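DUF3828 domain-containing protein (Bacteroides thetaiotaomicron, PDB 3KZT) is of unknown function and is probably a lipoprotein in its natural form, its chain pairing three helices with a four-stranded antiparallel sheet. Local coordinates at residues I66-V69 with D70-E74. Sequence-based numbering, arbitrary orientation.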
ATOM      1  N   ILE A  66       7.812  14.835 -14.019  1.00 19.10           N
ATOM      2  CA  ILE A  66       6.431  14.552 -14.511  1.00 19.32           C
ATOM      3  C   ILE A  66       6.338  14.723 -16.050  1.00 19.51           C
ATOM      4  O   ILE A  66       5.698  13.911 -16.732  1.00 19.63           O
ATOM      5  CB  ILE A  66       5.370  15.460 -13.796  1.00 19.33           C
ATOM      6  CG1 ILE A  66       5.205  15.051 -12.330  1.00 19.43           C
ATOM      7  CG2 ILE A  66       4.001  15.358 -14.474  1.00 19.10           C
ATOM      8  CD1 ILE A  66       4.416  16.073 -11.502  1.00 19.16           C
ATOM      9  N   GLU A  67       6.986  15.772 -16.569  1.00 19.90           N
ATOM     10  CA  GLU A  67       7.116  15.992 -18.027  1.00 20.13           C
ATOM     11  C   GLU A  67       7.954  14.896 -18.706  1.00 20.27           C
ATOM     12  O   GLU A  67       7.605  14.448 -19.791  1.00 20.30           O
ATOM     13  CB  GLU A  67       7.721  17.370 -18.326  1.00 20.15           C
ATOM     14  CG  GLU A  67       6.754  18.540 -18.075  1.00 20.81           C
ATOM     15  CD  GLU A  67       7.356  19.923 -18.411  1.00 21.61           C
ATOM     16  OE1 GLU A  67       8.598  20.097 -18.320  1.00 21.97           O
ATOM     17  OE2 GLU A  67       6.572  20.838 -18.757  1.00 21.83           O
ATOM     18  N   LYS A  68       9.061  14.491 -18.071  1.00 20.59           N
ATOM     19  CA  LYS A  68       9.886  13.352 -18.558  1.00 20.79           C
ATOM     20  C   LYS A  68       9.097  12.007 -18.544  1.00 21.04           C
ATOM     21  O   LYS A  68       9.312  11.161 -19.419  1.00 21.36           O
ATOM     22  CB  LYS A  68      11.214  13.235 -17.753  1.00 20.78           C
ATOM     23  CG  LYS A  68      12.043  11.955 -18.037  1.00 20.82           C
ATOM     24  CD  LYS A  68      13.446  12.008 -17.464  1.00 20.78           C
ATOM     25  CE  LYS A  68      14.173  10.679 -17.762  1.00 20.98           C
ATOM     26  NZ  LYS A  68      15.562  10.589 -17.222  1.00 21.17           N
ATOM     27  N   VAL A  69       8.217  11.823 -17.549  1.00 21.12           N
ATOM     28  CA  VAL A  69       7.352  10.630 -17.476  1.00 21.28           C
ATOM     29  C   VAL A  69       6.345  10.611 -18.641  1.00 21.46           C
ATOM     30  O   VAL A  69       6.083   9.548 -19.197  1.00 21.80           O
ATOM     31  CB  VAL A  69       6.645  10.498 -16.081  1.00 21.08           C
ATOM     32  CG1 VAL A  69       5.599   9.371 -16.083  1.00 20.96           C
ATOM     33  CG2 VAL A  69       7.681  10.242 -14.999  1.00 20.39           C
ATOM     34  N   ASP A  70       5.813  11.785 -19.017  1.00 21.50           N
ATOM     35  CA  ASP A  70       4.934  11.906 -20.200  1.00 21.52           C
ATOM     36  C   ASP A  70       5.661  11.542 -21.495  1.00 21.34           C
ATOM     37  O   ASP A  70       5.072  10.855 -22.343  1.00 21.37           O
ATOM     38  CB  ASP A  70       4.336  13.322 -20.326  1.00 21.60           C
ATOM     39  CG  ASP A  70       3.325  13.645 -19.235  1.00 22.28           C
ATOM     40  OD1 ASP A  70       2.987  12.762 -18.417  1.00 23.39           O
ATOM     41  OD2 ASP A  70       2.864  14.805 -19.199  1.00 23.44           O
ATOM     42  N   ARG A  71       6.919  12.005 -21.648  1.00 21.18           N
ATOM     43  CA  ARG A  71       7.771  11.643 -22.816  0.50 21.19           C
ATOM     44  C   ARG A  71       7.981  10.134 -22.890  1.00 21.11           C
ATOM     45  O   ARG A  71       7.862   9.531 -23.963  1.00 21.19           O
ATOM     46  CB  ARG A  71       9.165  12.314 -22.756  0.50 21.19           C
ATOM     47  CG  ARG A  71       9.212  13.762 -23.145  0.50 21.42           C
ATOM     48  CD  ARG A  71      10.659  14.191 -23.441  0.50 21.50           C
ATOM     49  NE  ARG A  71      11.605  13.740 -22.412  0.50 21.77           N
ATOM     50  CZ  ARG A  71      12.395  12.673 -22.539  0.50 21.55           C
ATOM     51  NH1 ARG A  71      12.359  11.945 -23.643  0.50 21.70           N
ATOM     52  NH2 ARG A  71      13.219  12.337 -21.563  0.50 21.19           N
ATOM     53  N   LEU A  72       8.312   9.529 -21.742  1.00 20.93           N
ATOM     54  CA  LEU A  72       8.526   8.066 -21.660  1.00 20.91           C
ATOM     55  C   LEU A  72       7.217   7.259 -21.865  1.00 20.94           C
ATOM     56  O   LEU A  72       7.258   6.183 -22.465  1.00 20.97           O
ATOM     57  CB  LEU A  72       9.217   7.684 -20.346  1.00 20.93           C
ATOM     58  CG  LEU A  72      10.668   8.178 -20.203  1.00 20.61           C
ATOM     59  CD1 LEU A  72      11.128   8.067 -18.767  1.00 21.47           C
ATOM     60  CD2 LEU A  72      11.612   7.428 -21.118  1.00 20.76           C
ATOM     61  N   ILE A  73       6.078   7.782 -21.363  1.00 21.04           N
ATOM     62  CA  ILE A  73       4.730   7.204 -21.644  1.00 21.02           C
ATOM     63  C   ILE A  73       4.455   7.223 -23.152  1.00 21.20           C
ATOM     64  O   ILE A  73       3.924   6.274 -23.675  1.00 21.36           O
ATOM     65  CB  ILE A  73       3.576   7.976 -20.894  1.00 21.13           C
ATOM     66  CG1 ILE A  73       3.547   7.617 -19.411  1.00 20.66           C
ATOM     67  CG2 ILE A  73       2.189   7.645 -21.492  1.00 20.80           C
ATOM     68  CD1 ILE A  73       2.801   8.631 -18.570  1.00 20.31           C
ATOM     69  N   GLU A  74       4.826   8.318 -23.829  1.00 21.27           N
ATOM     70  CA  GLU A  74       4.726   8.425 -25.296  1.00 21.21           C
ATOM     71  C   GLU A  74       5.761   7.550 -26.053  1.00 21.03           C
ATOM     72  O   GLU A  74       5.441   7.006 -27.105  1.00 21.23           O
ATOM     73  CB  GLU A  74       4.863   9.894 -25.752  1.00 21.33           C
ATOM     74  CG  GLU A  74       3.737  10.811 -25.267  1.00 21.65           C
TER
HETATM   75  O   HOH W   1       3.560  12.025 -15.998  1.00 13.93           O
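Successive turns of the alpha-helix 63-75 meet here through four i+4 to i backbone hydrogen bonds, among them D70 N to I66 O and, the shortest, I73 N to V69 O at 2.8 Å. I66 O has a second partner, a water that donates to it and, at 2.6 Å, to D70 OD1, bridging carbonyl and carboxylate on the helix surface. On the face turned to the chain's C-terminal end, K68 runs out fully extended, its CG anti to the backbone N (chi1 171°). L72 lies alongside and points the same way, CD1 4.1 Å from K68 CG. R71 has two conformers; in the one described here its chain bends at chi3 (-47°) to bring NH2 obliquely within 3.7 Å of that same CG, K68 NZ and R71 NH2 are 5.2 Å apart, and R71 forms a salt bridge with E142. K68 forms one with D138 and also bonds the carbonyls of I139 and T140. A methionine in place of K68 would probably leave D138 without its cationic mate and the two carbonyls without their donor. Beside P80, V69 and I73 touch through methyl groups, V69 CG1 to I73 CD1 at 3.8 Å.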